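Local coordinates for protein exodeoxyribonuclease III (PDB 2VOA) that probably acts in DNA repair as a metal-dependent AP endonuclease of the exonuclease III family, cutting DNA at abasic sites, at residues I20-E25 with H248-A253; P28-M33 with A94-I99; L91-A94 with I99-I102; A141-D146 with L182-V187. The protein carries 1 engineered substitution. All coordinates share one frame; numbering follows the deposited sequence. Where two conformers were deposited one is given.

Contact 1: I20-E25 with H248-A253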
loop_
_atom_site.group_PDB
_atom_site.type_symbol
_atom_site.label_atom_id
_atom_site.label_comp_id
_atom_site.label_asym_id
_atom_site.label_seq_id
_atom_site.Cartn_x
_atom_site.Cartn_y
_atom_site.Cartn_z
ATOM N N ILE A 20 16.020 -3.539 2.790
ATOM C CA ILE A 20 16.639 -3.907 4.068
ATOM C C ILE A 20 16.925 -5.431 4.166
ATOM O O ILE A 20 18.073 -5.819 4.411
ATOM C CB ILE A 20 15.862 -3.309 5.281
ATOM C CG1 ILE A 20 15.812 -1.765 5.188
ATOM C CG2 ILE A 20 16.460 -3.781 6.643
ATOM C CD1 ILE A 20 17.200 -1.070 5.057
ATOM N N PRO A 21 15.913 -6.295 3.935
ATOM C CA PRO A 21 16.222 -7.748 3.892
ATOM C C PRO A 21 17.255 -8.121 2.803
ATOM O O PRO A 21 18.078 -9.044 2.996
ATOM C CB PRO A 21 14.863 -8.378 3.568
ATOM C CG PRO A 21 13.858 -7.391 4.115
ATOM C CD PRO A 21 14.460 -6.050 3.796
ATOM N N TRP A 22 17.219 -7.415 1.673
ATOM C CA TRP A 22 18.156 -7.714 0.598
ATOM C C TRP A 22 19.597 -7.416 1.069
ATOM O O TRP A 22 20.503 -8.207 0.816
ATOM C CB TRP A 22 17.786 -6.958 -0.687
ATOM C CG TRP A 22 18.594 -7.399 -1.875
ATOM C CD1 TRP A 22 18.285 -8.404 -2.758
ATOM C CD2 TRP A 22 19.852 -6.876 -2.284
ATOM N NE1 TRP A 22 19.289 -8.539 -3.695
ATOM C CE2 TRP A 22 20.251 -7.595 -3.445
ATOM C CE3 TRP A 22 20.678 -5.849 -1.802
ATOM C CZ2 TRP A 22 21.457 -7.321 -4.124
ATOM C CZ3 TRP A 22 21.879 -5.572 -2.484
ATOM C CH2 TRP A 22 22.258 -6.324 -3.620
ATOM N N LEU A 23 19.792 -6.294 1.772
ATOM C CA LEU A 23 21.116 -5.952 2.333
ATOM C C LEU A 23 21.560 -6.977 3.383
ATOM O O LEU A 23 22.723 -7.384 3.426
ATOM C CB LEU A 23 21.136 -4.537 2.929
ATOM C CG LEU A 23 21.180 -3.382 1.921
ATOM C CD1 LEU A 23 20.884 -2.069 2.602
ATOM C CD2 LEU A 23 22.526 -3.324 1.207
ATOM N N LYS A 24 20.631 -7.405 4.229
ATOM C CA LYS A 24 20.951 -8.425 5.228
ATOM C C LYS A 24 21.416 -9.738 4.585
ATOM O O LYS A 24 22.333 -10.383 5.085
ATOM C CB LYS A 24 19.758 -8.641 6.164
ATOM C CG LYS A 24 19.763 -7.676 7.343
ATOM C CD LYS A 24 19.096 -8.290 8.574
ATOM C CE LYS A 24 19.824 -7.895 9.884
ATOM N NZ LYS A 24 18.909 -7.808 11.083
ATOM N N GLU A 25 20.803 -10.107 3.461
ATOM C CA GLU A 25 21.077 -11.386 2.796
ATOM C C GLU A 25 22.372 -11.328 2.005
ATOM O O GLU A 25 23.205 -12.237 2.105
ATOM C CB GLU A 25 19.916 -11.780 1.872
ATOM C CG GLU A 25 20.151 -13.012 0.964
ATOM C CD GLU A 25 20.339 -14.344 1.717
ATOM O OE1 GLU A 25 19.809 -14.511 2.832
ATOM O OE2 GLU A 25 21.009 -15.252 1.170
ATOM N N HIS A 248 12.595 -2.323 -11.211
ATOM C CA HIS A 248 13.987 -2.698 -11.511
ATOM C C HIS A 248 14.482 -3.859 -10.633
ATOM O O HIS A 248 13.932 -4.097 -9.542
ATOM C CB HIS A 248 14.913 -1.487 -11.330
ATOM C CG HIS A 248 14.704 -0.421 -12.348
ATOM N ND1 HIS A 248 15.651 -0.119 -13.311
ATOM C CD2 HIS A 248 13.686 0.448 -12.529
ATOM C CE1 HIS A 248 15.197 0.862 -14.068
ATOM N NE2 HIS A 248 14.006 1.218 -13.627
ATOM N N LEU A 249 15.539 -4.536 -11.104
ATOM C CA LEU A 249 16.281 -5.555 -10.345
ATOM C C LEU A 249 17.616 -4.957 -9.843
ATOM O O LEU A 249 18.213 -4.118 -10.542
ATOM C CB LEU A 249 16.673 -6.721 -11.280
ATOM C CG LEU A 249 15.677 -7.760 -11.774
ATOM C CD1 LEU A 249 14.645 -7.152 -12.720
ATOM C CD2 LEU A 249 16.432 -8.872 -12.467
ATOM N N PRO A 250 18.121 -5.398 -8.663
ATOM C CA PRO A 250 19.510 -5.033 -8.349
ATOM C C PRO A 250 20.492 -5.638 -9.355
ATOM O O PRO A 250 20.294 -6.779 -9.831
ATOM C CB PRO A 250 19.755 -5.695 -6.971
ATOM C CG PRO A 250 18.415 -5.810 -6.378
ATOM C CD PRO A 250 17.528 -6.182 -7.559
ATOM N N LEU A 251 21.537 -4.883 -9.664
ATOM C CA LEU A 251 22.637 -5.371 -10.476
ATOM C C LEU A 251 23.844 -5.406 -9.526
ATOM O O LEU A 251 24.091 -4.418 -8.812
ATOM C CB LEU A 251 22.878 -4.451 -11.686
ATOM C CG LEU A 251 24.017 -4.865 -12.624
ATOM C CD1 LEU A 251 23.684 -6.189 -13.328
ATOM C CD2 LEU A 251 24.314 -3.725 -13.631
ATOM N N VAL A 252 24.530 -6.553 -9.483
ATOM C CA VAL A 252 25.582 -6.833 -8.483
ATOM C C VAL A 252 26.892 -7.142 -9.204
ATOM O O VAL A 252 26.888 -7.881 -10.196
ATOM C CB VAL A 252 25.205 -8.045 -7.576
ATOM C CG1 VAL A 252 26.241 -8.254 -6.452
ATOM C CG2 VAL A 252 23.794 -7.868 -6.982
ATOM N N ALA A 253 28.000 -6.564 -8.738
ATOM C CA ALA A 253 29.327 -6.935 -9.252
ATOM C C ALA A 253 30.230 -7.291 -8.084
ATOM O O ALA A 253 30.137 -6.676 -7.005
ATOM C CB ALA A 253 29.944 -5.763 -10.033
#
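The indole of Trp22 reaches from the helix to the sheet and meets Pro250 over one face and Val252 at its rim. Its first torsion carries CG anti to the backbone N (chi1 -171°), beside the carbonyl carbon, and the chi2 of 90° sets the ring plane roughly perpendicular to the CA-CB-CG plane. Over the face, Pro250 CG makes a CH-pi contact with the five-membered ring, 4.2 Å from its centroid and 25° off the normal. CG sits toward the rim, and Pro250 CB lies 3.7 Å from Trp22 CZ2. That same CZ2 carbon lies 3.7 Å from Val252 CG2, the branch anti to the valine carbonyl carbon, which arrives in the plane of the indole. The Trp22 side chain runs in the opposite sense to both partners as it slides past them. Helix 16-26 here packs on the sheet containing strand 251-255, one layer of the alpha-beta sandwich of the DNase I-like fold. Replacing Trp22 by an alanine would probably open a gap over Pro250 and Val252 and deprive Asp236 of a hydrogen bond, since the indole NE1 binds Asp236 OD1. Ala5 on strand 2-8 and Pro239 on helix 238-241 also touch the indole. Two residues before Pro250 in the chain, His248, a predicted active-site residue, has ND1 hydrogen-bonded to Asp218 OD1.

Contact 2: P28-M33 with A94-I99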
loop_
_atom_site.group_PDB
_atom_site.type_symbol
_atom_site.label_atom_id
_atom_site.label_comp_id
_atom_site.label_asym_id
_atom_site.label_seq_id
_atom_site.Cartn_x
_atom_site.Cartn_y
_atom_site.Cartn_z
ATOM N N PRO A 28 26.300 -6.435 0.566
ATOM C CA PRO A 28 27.252 -5.768 -0.328
ATOM C C PRO A 28 28.078 -4.762 0.459
ATOM O O PRO A 28 27.606 -4.231 1.475
ATOM C CB PRO A 28 26.343 -5.028 -1.327
ATOM C CG PRO A 28 25.047 -4.760 -0.531
ATOM C CD PRO A 28 24.899 -6.036 0.281
ATOM N N ASP A 29 29.293 -4.484 -0.005
ATOM C CA ASP A 29 30.058 -3.369 0.545
ATOM C C ASP A 29 29.462 -1.989 0.255
ATOM O O ASP A 29 29.510 -1.077 1.096
ATOM C CB ASP A 29 31.505 -3.487 0.053
ATOM C CG ASP A 29 32.138 -4.790 0.517
ATOM O OD1 ASP A 29 32.150 -5.758 -0.279
ATOM O OD2 ASP A 29 32.571 -4.875 1.699
ATOM N N ILE A 30 28.897 -1.846 -0.936
ATOM C CA ILE A 30 28.362 -0.567 -1.401
ATOM C C ILE A 30 27.070 -0.887 -2.171
ATOM O O ILE A 30 27.082 -1.789 -3.026
ATOM C CB ILE A 30 29.374 0.113 -2.375
ATOM C CG1 ILE A 30 30.649 0.505 -1.627
ATOM C CG2 ILE A 30 28.740 1.335 -3.014
ATOM C CD1 ILE A 30 31.836 0.806 -2.489
ATOM N N LEU A 31 25.965 -0.189 -1.851
ATOM C CA LEU A 31 24.723 -0.263 -2.666
ATOM C C LEU A 31 24.340 1.141 -3.087
ATOM O O LEU A 31 24.000 1.977 -2.223
ATOM C CB LEU A 31 23.559 -0.884 -1.874
ATOM C CG LEU A 31 22.202 -0.799 -2.595
ATOM C CD1 LEU A 31 22.168 -1.676 -3.835
ATOM C CD2 LEU A 31 21.038 -1.146 -1.648
ATOM N N CYS A 32 24.405 1.391 -4.400
ATOM C CA CYS A 32 23.900 2.650 -4.985
ATOM C C CYS A 32 22.408 2.529 -5.267
ATOM O O CYS A 32 21.975 1.532 -5.840
ATOM C CB CYS A 32 24.631 2.989 -6.282
ATOM S SG CYS A 32 26.365 3.280 -5.984
ATOM N N MET A 33 21.631 3.540 -4.908
ATOM C CA MET A 33 20.198 3.489 -5.164
ATOM C C MET A 33 19.759 4.701 -5.971
ATOM O O MET A 33 20.321 5.782 -5.807
ATOM C CB MET A 33 19.431 3.480 -3.830
ATOM C CG MET A 33 19.616 2.214 -3.037
ATOM S SD MET A 33 19.101 2.410 -1.315
ATOM C CE MET A 33 20.642 2.996 -0.575
ATOM N N ALA A 94 30.987 9.750 -3.633
ATOM C CA ALA A 94 31.685 9.603 -2.360
ATOM C C ALA A 94 32.879 8.696 -2.534
ATOM O O ALA A 94 32.887 7.848 -3.418
ATOM C CB ALA A 94 30.744 9.038 -1.290
ATOM N N LYS A 95 33.888 8.871 -1.680
ATOM C CA LYS A 95 34.937 7.884 -1.556
ATOM C C LYS A 95 34.503 6.920 -0.438
ATOM O O LYS A 95 34.291 7.337 0.718
ATOM C CB LYS A 95 36.257 8.569 -1.177
ATOM C CG LYS A 95 37.493 7.661 -1.264
ATOM C CD LYS A 95 38.685 8.396 -0.682
ATOM C CE LYS A 95 39.984 7.618 -0.818
ATOM N NZ LYS A 95 40.206 7.195 -2.225
ATOM N N ILE A 96 34.346 5.647 -0.792
ATOM C CA ILE A 96 33.853 4.631 0.151
ATOM C C ILE A 96 34.787 3.435 0.121
ATOM O O ILE A 96 34.963 2.824 -0.946
ATOM C CB ILE A 96 32.420 4.173 -0.216
ATOM C CG1 ILE A 96 31.488 5.389 -0.219
ATOM C CG2 ILE A 96 31.915 3.123 0.754
ATOM C CD1 ILE A 96 30.103 5.139 -0.781
ATOM N N ALA A 97 35.375 3.129 1.284
ATOM C CA ALA A 97 36.310 1.988 1.403
ATOM C C ALA A 97 37.381 2.048 0.293
ATOM O O ALA A 97 37.716 1.040 -0.326
ATOM C CB ALA A 97 35.528 0.669 1.333
ATOM N N GLY A 98 37.886 3.247 0.027
ATOM C CA GLY A 98 38.950 3.429 -0.952
ATOM C C GLY A 98 38.496 3.489 -2.409
ATOM O O GLY A 98 39.331 3.685 -3.277
ATOM N N ILE A 99 37.191 3.341 -2.666
ATOM C CA ILE A 99 36.613 3.345 -4.039
ATOM C C ILE A 99 35.950 4.694 -4.327
ATOM O O ILE A 99 35.135 5.163 -3.530
ATOM C CB ILE A 99 35.519 2.219 -4.217
ATOM C CG1 ILE A 99 36.015 0.864 -3.660
ATOM C CG2 ILE A 99 35.101 2.089 -5.709
ATOM C CD1 ILE A 99 37.231 0.319 -4.437
#
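Ile30 and Ile96 meet in the interior of the beta sandwich that forms the centre of this DNase I-like fold, each contributed by a different sheet. Strand 30-34 supplies Ile30 and strand 91-96 supplies Ile96, and no hydrogen bond passes between the segments, so the contact is one of hydrocarbon alone. The tight part is small. Ile96 CG2, the branch set anti to its own backbone N, lies 3.8 Å from Ile30 CG1 and 4.0 Å from Ile30 CD1. Ile30 follows an extended course, with CG1 anti to the carbonyl carbon (chi1 -66°) and chi2 at 163°, which sends CD1 forward past the Ile96 branch to lie 4.1 Å from Ile96 CB. The two side chains cross at a slant instead of meeting end on. Ile68 touches both isoleucines and so closes the same cluster from within the sheet of strands 30-34 and 63-70. Packing slackens toward the hairpin end, where Ile30 CD1 comes no nearer to Ile99 than 4.3 Å, at its CB. Between Ile96 and Ile99 the chain comes to the surface: Ala97 and Gly98 are exposed at the corner of a type I' turn, and Asp29 on the facing segment is partly exposed, its OD1 bonded to Lys3 N. The turn is closed by paired backbone bonds, Ile96 N to Ile99 O and Ile99 N to Ile96 O, both 2.9 Å.

Contact 3: L91-A94 with I99-I102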
loop_
_atom_site.group_PDB
_atom_site.type_symbol
_atom_site.label_atom_id
_atom_site.label_comp_id
_atom_site.label_asym_id
_atom_site.label_seq_id
_atom_site.Cartn_x
_atom_site.Cartn_y
_atom_site.Cartn_z
ATOM N N LEU A 91 22.730 12.849 -8.846
ATOM C CA LEU A 91 24.120 12.404 -8.825
ATOM C C LEU A 91 24.637 12.576 -7.418
ATOM O O LEU A 91 24.564 13.673 -6.866
ATOM C CB LEU A 91 24.976 13.222 -9.809
ATOM C CG LEU A 91 26.447 12.842 -10.055
ATOM C CD1 LEU A 91 26.955 13.469 -11.333
ATOM C CD2 LEU A 91 27.424 13.232 -8.890
ATOM N N ILE A 92 25.153 11.485 -6.866
ATOM C CA ILE A 92 25.810 11.529 -5.560
ATOM C C ILE A 92 27.126 10.786 -5.689
ATOM O O ILE A 92 27.190 9.714 -6.331
ATOM C CB ILE A 92 24.891 10.962 -4.418
ATOM C CG1 ILE A 92 25.504 11.205 -3.025
ATOM C CG2 ILE A 92 24.520 9.477 -4.654
ATOM C CD1 ILE A 92 24.612 10.756 -1.876
ATOM N N ARG A 93 28.175 11.370 -5.114
ATOM C CA ARG A 93 29.517 10.824 -5.235
ATOM C C ARG A 93 30.211 10.794 -3.883
ATOM O O ARG A 93 30.040 11.698 -3.099
ATOM C CB ARG A 93 30.318 11.683 -6.189
ATOM C CG ARG A 93 31.772 11.252 -6.362
ATOM C CD ARG A 93 32.329 11.944 -7.552
ATOM N NE ARG A 93 33.559 11.340 -8.054
ATOM C CZ ARG A 93 34.241 11.854 -9.071
ATOM N NH1 ARG A 93 33.779 12.946 -9.678
ATOM N NH2 ARG A 93 35.358 11.282 -9.493
ATOM N N ALA A 94 30.987 9.750 -3.633
ATOM C CA ALA A 94 31.685 9.603 -2.360
ATOM C C ALA A 94 32.879 8.696 -2.534
ATOM O O ALA A 94 32.887 7.848 -3.418
ATOM C CB ALA A 94 30.744 9.038 -1.290
ATOM N N ILE A 99 37.191 3.341 -2.666
ATOM C CA ILE A 99 36.613 3.345 -4.039
ATOM C C ILE A 99 35.950 4.694 -4.327
ATOM O O ILE A 99 35.135 5.163 -3.530
ATOM C CB ILE A 99 35.519 2.219 -4.217
ATOM C CG1 ILE A 99 36.015 0.864 -3.660
ATOM C CG2 ILE A 99 35.101 2.089 -5.709
ATOM C CD1 ILE A 99 37.231 0.319 -4.437
ATOM N N ASP A 100 36.284 5.313 -5.461
ATOM C CA ASP A 100 35.610 6.551 -5.888
ATOM C C ASP A 100 34.302 6.115 -6.525
ATOM O O ASP A 100 34.321 5.462 -7.580
ATOM C CB ASP A 100 36.483 7.284 -6.905
ATOM C CG ASP A 100 35.869 8.596 -7.415
ATOM O OD1 ASP A 100 36.437 9.147 -8.388
ATOM O OD2 ASP A 100 34.829 9.067 -6.904
ATOM N N VAL A 101 33.183 6.417 -5.868
ATOM C CA VAL A 101 31.860 5.946 -6.326
ATOM C C VAL A 101 31.027 7.089 -6.853
ATOM O O VAL A 101 30.799 8.068 -6.148
ATOM C CB VAL A 101 31.060 5.268 -5.178
ATOM C CG1 VAL A 101 29.685 4.785 -5.692
ATOM C CG2 VAL A 101 31.849 4.074 -4.610
ATOM N N ILE A 102 30.565 6.950 -8.091
ATOM C CA ILE A 102 29.697 7.980 -8.710
ATOM C C ILE A 102 28.359 7.315 -9.061
ATOM O O ILE A 102 28.327 6.416 -9.878
ATOM C CB ILE A 102 30.313 8.599 -9.995
ATOM C CG1 ILE A 102 31.783 8.999 -9.798
ATOM C CG2 ILE A 102 29.456 9.785 -10.467
ATOM C CD1 ILE A 102 32.800 8.013 -10.417
#
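Arg93 and Asp100 form a salt bridge across two adjacent antiparallel strands. The arginine grips side-on: NE donates to Asp100 OD2 at 2.8 Å and NH2 to Asp100 OD1 at 2.6 Å, both bonds nearly straight. Each carboxylate oxygen accepts through its syn lone pair, and the guanidinium and carboxylate planes lie only 3° apart, so the two groups share one flat, two-bonded ring. An arginine chain extended from CG to NE, with chi1 at 178°, carries the guanidinium across to the aspartate. The remaining nitrogen, NH1, is bonded to Tyr130 OH and Thr134 OG1, which should further fix the rotation of the group. Backbone bonds form the second class. Ala94 and Val101 are a hydrogen-bonded pair, with Ala94 N to Val101 O at 3.0 Å and Val101 N to Ala94 O at 2.9 Å, while Arg93 and Ile102 are a non-hydrogen-bonded pair, beside which Arg93 CA makes a CA-H...O contact of 3.2 Å with Val101 O. Van der Waals packing is the third. Ile102 CG1 lies over one face of the guanidinium, 3.4 Å from Arg93 NE, the two side chains running alongside and pointing the same way; Leu91 CD2 adds a looser apolar touch, 4.3 Å from Ile102 CG2. Strands 91-96 and 99-105 form a beta hairpin, flanked in their sheet by strands 77-79 and 141-144. The Arg93 face turns toward helix 115-134, while Ile92 and Val101 on the other face pack against Ile68 of strand 63-70.

Contact 4: A141-D146 with L182-V187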
loop_
_atom_site.group_PDB
_atom_site.type_symbol
_atom_site.label_atom_id
_atom_site.label_comp_id
_atom_site.label_asym_id
_atom_site.label_seq_id
_atom_site.Cartn_x
_atom_site.Cartn_y
_atom_site.Cartn_z
ATOM N N ALA A 141 37.685 3.225 -9.462
ATOM C CA ALA A 141 36.457 4.000 -9.444
ATOM C C ALA A 141 35.340 3.204 -10.097
ATOM O O ALA A 141 35.591 2.393 -11.004
ATOM C CB ALA A 141 36.631 5.346 -10.153
ATOM N N VAL A 142 34.129 3.424 -9.603
ATOM C CA VAL A 142 32.920 2.818 -10.174
ATOM C C VAL A 142 31.907 3.925 -10.426
ATOM O O VAL A 142 31.619 4.728 -9.529
ATOM C CB VAL A 142 32.311 1.690 -9.256
ATOM C CG1 VAL A 142 33.344 0.657 -8.871
ATOM C CG2 VAL A 142 31.625 2.242 -7.996
ATOM N N TRP A 143 31.382 3.965 -11.650
ATOM C CA TRP A 143 30.260 4.815 -11.994
ATOM C C TRP A 143 29.135 3.815 -12.150
ATOM O O TRP A 143 29.224 2.875 -12.958
ATOM C CB TRP A 143 30.568 5.609 -13.262
ATOM C CG TRP A 143 29.387 6.165 -13.973
ATOM C CD1 TRP A 143 28.240 6.705 -13.425
ATOM C CD2 TRP A 143 29.241 6.261 -15.393
ATOM N NE1 TRP A 143 27.385 7.118 -14.445
ATOM C CE2 TRP A 143 27.968 6.826 -15.651
ATOM C CE3 TRP A 143 30.048 5.882 -16.476
ATOM C CZ2 TRP A 143 27.483 7.037 -16.962
ATOM C CZ3 TRP A 143 29.560 6.074 -17.786
ATOM C CH2 TRP A 143 28.284 6.656 -18.004
ATOM N N CYS A 144 28.140 3.975 -11.266
ATOM C CA CYS A 144 26.926 3.133 -11.160
ATOM C C CYS A 144 25.683 3.928 -11.497
ATOM O O CYS A 144 25.693 5.165 -11.439
ATOM C CB CYS A 144 26.731 2.647 -9.725
ATOM S SG CYS A 144 27.885 1.413 -9.121
ATOM N N GLY A 145 24.595 3.229 -11.817
ATOM C CA GLY A 145 23.309 3.880 -11.763
ATOM C C GLY A 145 22.300 3.377 -12.746
ATOM O O GLY A 145 22.498 2.349 -13.404
ATOM N N ASP A 146 21.194 4.107 -12.788
ATOM C CA ASP A 146 20.184 3.866 -13.770
ATOM C C ASP A 146 20.461 4.891 -14.843
ATOM O O ASP A 146 20.197 6.083 -14.662
ATOM C CB ASP A 146 18.792 4.042 -13.176
ATOM C CG ASP A 146 17.686 3.747 -14.177
ATOM O OD1 ASP A 146 17.949 3.571 -15.400
ATOM O OD2 ASP A 146 16.513 3.723 -13.725
ATOM N N LEU A 182 35.975 6.742 -22.345
ATOM C CA LEU A 182 36.948 7.345 -21.427
ATOM C C LEU A 182 37.775 6.270 -20.713
ATOM O O LEU A 182 38.896 6.538 -20.234
ATOM C CB LEU A 182 36.251 8.222 -20.387
ATOM C CG LEU A 182 35.694 9.569 -20.844
ATOM C CD1 LEU A 182 34.966 10.227 -19.675
ATOM C CD2 LEU A 182 36.797 10.483 -21.354
ATOM N N GLY A 183 37.205 5.072 -20.636
ATOM C CA GLY A 183 37.896 3.923 -20.050
ATOM C C GLY A 183 37.071 3.255 -18.983
ATOM O O GLY A 183 37.616 2.702 -18.007
ATOM N N PHE A 184 35.751 3.319 -19.119
ATOM C CA PHE A 184 34.890 2.554 -18.240
ATOM C C PHE A 184 34.591 1.203 -18.855
ATOM O O PHE A 184 34.384 1.092 -20.081
ATOM C CB PHE A 184 33.603 3.298 -17.957
ATOM C CG PHE A 184 33.773 4.460 -17.034
ATOM C CD1 PHE A 184 33.733 5.765 -17.539
ATOM C CD2 PHE A 184 33.971 4.258 -15.663
ATOM C CE1 PHE A 184 33.877 6.851 -16.680
ATOM C CE2 PHE A 184 34.120 5.343 -14.790
ATOM C CZ PHE A 184 34.062 6.634 -15.301
ATOM N N VAL A 185 34.602 0.172 -18.014
ATOM C CA VAL A 185 34.243 -1.176 -18.463
ATOM C C VAL A 185 32.843 -1.560 -17.933
ATOM O O VAL A 185 32.595 -1.501 -16.728
ATOM C CB VAL A 185 35.275 -2.198 -17.979
ATOM C CG1 VAL A 185 34.900 -3.571 -18.474
ATOM C CG2 VAL A 185 36.680 -1.804 -18.512
ATOM N N ASP A 186 31.956 -1.974 -18.839
ATOM C CA ASP A 186 30.579 -2.365 -18.464
ATOM C C ASP A 186 30.741 -3.808 -17.996
ATOM O O ASP A 186 30.752 -4.741 -18.814
ATOM C CB ASP A 186 29.702 -2.318 -19.719
ATOM C CG ASP A 186 28.203 -2.480 -19.456
ATOM O OD1 ASP A 186 27.747 -2.867 -18.362
ATOM O OD2 ASP A 186 27.439 -2.197 -20.409
ATOM N N VAL A 187 30.934 -3.990 -16.694
ATOM C CA VAL A 187 31.391 -5.304 -16.202
ATOM C C VAL A 187 30.365 -6.424 -16.416
ATOM O O VAL A 187 30.742 -7.597 -16.526
ATOM C CB VAL A 187 31.927 -5.236 -14.723
ATOM C CG1 VAL A 187 33.177 -4.385 -14.669
ATOM C CG2 VAL A 187 30.827 -4.737 -13.745
#
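The Phe184 ring presents one face to Trp143, whose CE3 stands 3.8 Å above the plane, over its centre. The pair is T-shaped: the benzo edge of the indole is directed at the phenyl face, the six-membered rings have centroids 5.3 Å apart and their planes meet at 67°. Phe184 CD1 is the closest atom to CE3, at 3.8 Å, and over the same face Trp143 CB lies 3.9 Å from Phe184 CE2, at the other flank of the ring from CD1. The phenyl thus covers both the root and the benzo edge of the tryptophan. With CG anti to the backbone N (chi1 161°), Trp143 swings its benzo edge toward Phe184. The two side chains cross nearly at a right angle. At the other end of the indole, NE1 is hydrogen-bonded to Thr104 OG1, which should hold the ring's rotation at its polar edge. Phe137 makes a further edge-to-face pair with Phe184. With a serine in place of Phe184, the CE3 edge of Trp143 would probably lose its aromatic cover and a gap would be left beside Phe137. The contact spans strand 218-222, whose Leu221 touches both rings. It lies on the sheet face that helix 115-134 packs on, Leu127 and Leu131 touching Trp143, in a DNase I-like fold where strand 141-144 leads through the corner at Gly145 to Asp146, a predicted active-site and magnesium-binding residue.

From the N terminus, helix 16-26 opens contact 1, which closes only at residues 248-253 near the C terminus, so every other contact is nested inside its loop. Strand 30-34 follows directly and opens contact 2, closed at residues 94-99; this ties the sheet of strand 30-34 to that of strand 91-96. Contact 3 shares Ala94 and Ile99 with it and closes the hairpin locally within the latter sheet. Contact 4 comes in series after both, and joins strand 141-144 to the segment 182-187. Strand 99-105 lies next to strand 141-144, linking contacts 3 and 4, while His248 and Asp146 bring contacts 1 and 4 together at the predicted active site.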